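Local structure of peptide chain release factor subunit 1 (Aeropyrum pernix, 3AGK) at residues A282-A285 / M286-F289; E330-E333 / K334-S338. The protein probably directs the termination of translation in response to the stop codons UAA, UAG and UGA, working as a heterodimer with a GTP-binding partner. All blocks are in the same frame, centred on the assembly; numbering follows the deposited sequence.

Interaction 1: A282-A285 / M286-F289; sequences AVNA and MEEF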
# COMPACT_ATOMS: atom_id res chain seq x y z
N ALA A 282 15.49 -5.07 -4.06
CA ALA A 282 14.74 -5.86 -5.02
C ALA A 282 15.24 -5.57 -6.43
O ALA A 282 15.48 -6.49 -7.20
CB ALA A 282 13.24 -5.57 -4.90
N VAL A 283 15.42 -4.29 -6.76
CA VAL A 283 15.93 -3.90 -8.07
C VAL A 283 17.35 -4.42 -8.30
O VAL A 283 17.66 -5.01 -9.34
CB VAL A 283 15.90 -2.36 -8.26
CG1 VAL A 283 16.71 -1.96 -9.48
CG2 VAL A 283 14.46 -1.84 -8.40
N ASN A 284 18.24 -4.19 -7.34
CA ASN A 284 19.61 -4.69 -7.49
C ASN A 284 19.66 -6.21 -7.66
O ASN A 284 20.47 -6.72 -8.44
CB ASN A 284 20.48 -4.25 -6.33
CG ASN A 284 20.72 -2.77 -6.34
OD1 ASN A 284 20.64 -2.13 -7.40
ND2 ASN A 284 21.00 -2.21 -5.18
N ALA A 285 18.79 -6.93 -6.96
CA ALA A 285 18.78 -8.38 -7.06
C ALA A 285 18.38 -8.79 -8.48
O ALA A 285 19.04 -9.64 -9.09
CB ALA A 285 17.85 -9.00 -6.03
N MET A 286 17.32 -8.19 -9.00
CA MET A 286 16.86 -8.46 -10.37
C MET A 286 17.95 -8.21 -11.41
O MET A 286 18.15 -9.01 -12.33
CB MET A 286 15.64 -7.62 -10.70
CG MET A 286 14.36 -8.39 -10.68
SD MET A 286 14.23 -9.69 -11.93
CE MET A 286 13.01 -10.66 -11.09
N GLU A 287 18.65 -7.09 -11.28
CA GLU A 287 19.74 -6.77 -12.18
C GLU A 287 20.92 -7.73 -12.06
O GLU A 287 21.48 -8.17 -13.07
CB GLU A 287 20.20 -5.32 -11.98
CG GLU A 287 19.15 -4.30 -12.38
CD GLU A 287 19.59 -2.88 -12.08
OE1 GLU A 287 18.79 -1.95 -12.34
OE2 GLU A 287 20.72 -2.70 -11.58
N GLU A 288 21.32 -8.06 -10.84
CA GLU A 288 22.38 -9.04 -10.65
C GLU A 288 22.00 -10.38 -11.32
O GLU A 288 22.80 -10.98 -12.03
CB GLU A 288 22.67 -9.26 -9.17
CG GLU A 288 23.72 -10.32 -8.89
CD GLU A 288 24.02 -10.49 -7.40
OE1 GLU A 288 23.34 -9.85 -6.58
OE2 GLU A 288 24.93 -11.26 -7.06
N PHE A 289 20.77 -10.82 -11.09
CA PHE A 289 20.26 -12.03 -11.70
C PHE A 289 20.39 -11.96 -13.22
O PHE A 289 20.85 -12.90 -13.86
CB PHE A 289 18.80 -12.27 -11.25
CG PHE A 289 18.08 -13.38 -11.99
CD1 PHE A 289 18.44 -14.71 -11.81
CD2 PHE A 289 17.03 -13.09 -12.85
CE1 PHE A 289 17.78 -15.72 -12.49
CE2 PHE A 289 16.37 -14.10 -13.53
CZ PHE A 289 16.74 -15.42 -13.34
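Two turns from the middle of helix 277-294, in the C-terminal part of the chain that belongs to eRF1 domain 3, meet here through the i to i+4 ladder of an alpha-helix and one pair of side chains lying alongside each other on its flank. Val283 and Glu287 form that pair, lying side by side and pointing the same way. Val283 turns CG1 opposite its own backbone N (chi1 167°), and this branch reaches Glu287 OE1 at 3.5 Å. On Glu287, CG lies beside the backbone N and 3.5 Å from Val283 O, and from there the extended chain brings the carboxylate alongside the methyl group. The backbone beneath is regular: Met286 N donates to Ala282 O at 3.1 Å, Glu287 N to Val283 O at 3.0 Å, Glu288 N to Asn284 O at 2.9 Å and Phe289 N to Ala285 O at 2.9 Å, all four nearly straight. The methylenes of the later turn lean on the same carbonyls, Glu288 CB at 3.4 Å from Asn284 O and Phe289 CB at 3.4 Å from Ala285 O.

The helix sorts its neighbours by face. Ala282, Ala285 and Met286 rest on Ile343 and Val345 of strand 341-345, Phe289 meets Phe359 edge-to-face, and Val283 touches Lys264 and Met268 of helix 259-269. Glu288 sends OE2 to a salt bridge with Lys317.

Between the two turns the polar bonding is thus left to the backbone, whose carbonyls are taken up by amides one turn on, while Val283 and Glu287 add only a van der Waals touch of a methyl on a carboxylate oxygen. With the peptide groups paired internally, the apolar side chains can pack against the sheet, and the salt bridge to Lys317 would probably stabilise the negative charge of Glu288.

Interaction 2: E330-E333 / K334-S338; sequences EWVE and KAKSS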
# COMPACT_ATOMS: atom_id res chain seq x y z
N GLU A 330 6.14 -21.17 1.16
CA GLU A 330 6.88 -22.42 1.24
C GLU A 330 8.33 -22.19 0.89
O GLU A 330 9.23 -22.59 1.63
CB GLU A 330 6.26 -23.48 0.34
CG GLU A 330 4.94 -24.00 0.86
CD GLU A 330 4.34 -25.04 -0.05
OE1 GLU A 330 3.10 -25.15 -0.07
OE2 GLU A 330 5.11 -25.74 -0.75
N TRP A 331 8.57 -21.54 -0.25
CA TRP A 331 9.93 -21.17 -0.63
C TRP A 331 10.61 -20.25 0.39
O TRP A 331 11.82 -20.32 0.57
CB TRP A 331 9.94 -20.56 -2.02
CG TRP A 331 9.57 -21.57 -3.05
CD1 TRP A 331 8.37 -21.70 -3.68
CD2 TRP A 331 10.41 -22.61 -3.55
NE1 TRP A 331 8.41 -22.75 -4.55
CE2 TRP A 331 9.65 -23.33 -4.49
CE3 TRP A 331 11.73 -23.00 -3.30
CZ2 TRP A 331 10.16 -24.42 -5.19
CZ3 TRP A 331 12.24 -24.08 -3.99
CH2 TRP A 331 11.46 -24.78 -4.92
N VAL A 332 9.83 -19.41 1.06
CA VAL A 332 10.37 -18.57 2.12
C VAL A 332 10.90 -19.41 3.28
O VAL A 332 12.03 -19.22 3.74
CB VAL A 332 9.33 -17.56 2.65
CG1 VAL A 332 9.82 -16.92 3.93
CG2 VAL A 332 9.04 -16.50 1.60
N GLU A 333 10.08 -20.33 3.76
CA GLU A 333 10.50 -21.24 4.81
C GLU A 333 11.77 -21.96 4.37
O GLU A 333 12.78 -21.94 5.09
CB GLU A 333 9.39 -22.26 5.11
CG GLU A 333 9.80 -23.41 6.03
CD GLU A 333 9.93 -23.00 7.49
OE1 GLU A 333 9.81 -21.79 7.79
OE2 GLU A 333 10.14 -23.90 8.34
N LYS A 334 11.72 -22.58 3.20
CA LYS A 334 12.87 -23.30 2.66
C LYS A 334 14.11 -22.41 2.60
O LYS A 334 15.22 -22.88 2.79
CB LYS A 334 12.53 -23.89 1.29
CG LYS A 334 11.24 -24.73 1.27
CD LYS A 334 10.86 -25.24 -0.14
CE LYS A 334 9.43 -25.78 -0.20
NZ LYS A 334 9.00 -26.09 -1.60
N ALA A 335 13.91 -21.12 2.34
CA ALA A 335 15.03 -20.16 2.28
C ALA A 335 15.52 -19.72 3.67
O ALA A 335 16.70 -19.41 3.85
CB ALA A 335 14.66 -18.96 1.43
N LYS A 336 14.60 -19.67 4.63
CA LYS A 336 14.97 -19.62 6.05
C LYS A 336 15.57 -20.98 6.30
O LYS A 336 14.96 -21.99 5.98
CB LYS A 336 13.74 -19.45 6.93
CG LYS A 336 13.47 -18.01 7.38
CD LYS A 336 13.10 -17.11 6.22
CE LYS A 336 12.70 -15.73 6.70
NZ LYS A 336 12.40 -14.82 5.57
N SER A 337 16.78 -21.01 6.84
CA SER A 337 17.58 -22.21 6.71
C SER A 337 17.78 -22.38 5.21
O SER A 337 16.99 -21.88 4.41
CB SER A 337 16.89 -23.43 7.29
OG SER A 337 17.59 -24.61 6.93
N SER A 338 18.83 -23.10 4.82
CA SER A 338 19.38 -23.01 3.47
C SER A 338 20.20 -21.74 3.44
O SER A 338 20.97 -21.52 2.51
CB SER A 338 18.30 -22.94 2.39
OG SER A 338 17.37 -24.01 2.47
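Over one face of the Trp331 indole, above its six-membered ring, sits the ammonium of Lys334: NZ stands 4.0 Å from the centroid of that ring and 10° off its normal, a cation-pi contact. At the ring's edge, NE1 is hydrogen-bonded to Asp327, and the indole also packs on Leu319 and Ile321 of strand 316-322. The lysine reaches the face as an extended chain after CG turns opposite its own carbonyl carbon (chi1 -53°); on the way CD passes 4.0 Å from Trp331 CE3. Glu330 runs alongside it, and its OE2 makes a long salt bridge of 4.0 Å to Lys334 NZ. In the backbone, Lys334 N bonds almost straight to Glu330 O at 2.9 Å, whereas the Ala335 N to Trp331 O bond is bent to 136°. Lys336, the first residue to leave the helix, still gives its N to Val332 O at 2.8 Å and lays its side chain beside that valine, NZ 3.7 Å from CG1. One cation, that of Lys334, therefore serves two partners, the pi face and, more loosely, the carboxylate; together they would be expected to steady the ammonium and limit rotation of the lysine chain.

How the interactions relate
Interactions 1 and 2 illustrate how one domain can use helices in different settings. Both fall within eRF1 domain 3, on the same side of the chain's centre, their centres 19 Å apart and their nearest atoms about 13 Å apart, without touching. Along the chain they come in series: residues 282-289 belong to helix 277-294, which precedes the mixed four-stranded sheet, and residues 330-338 run through the end of helix 328-335, the crossover between parallel strands 316-322 and 341-345, into the loop after it. That sheet is what they share. Helix 277-294 packs on strands 341-345 and 362-366, helix 328-335 on strand 316-322, so the two are linked indirectly, through the domain's common sheet.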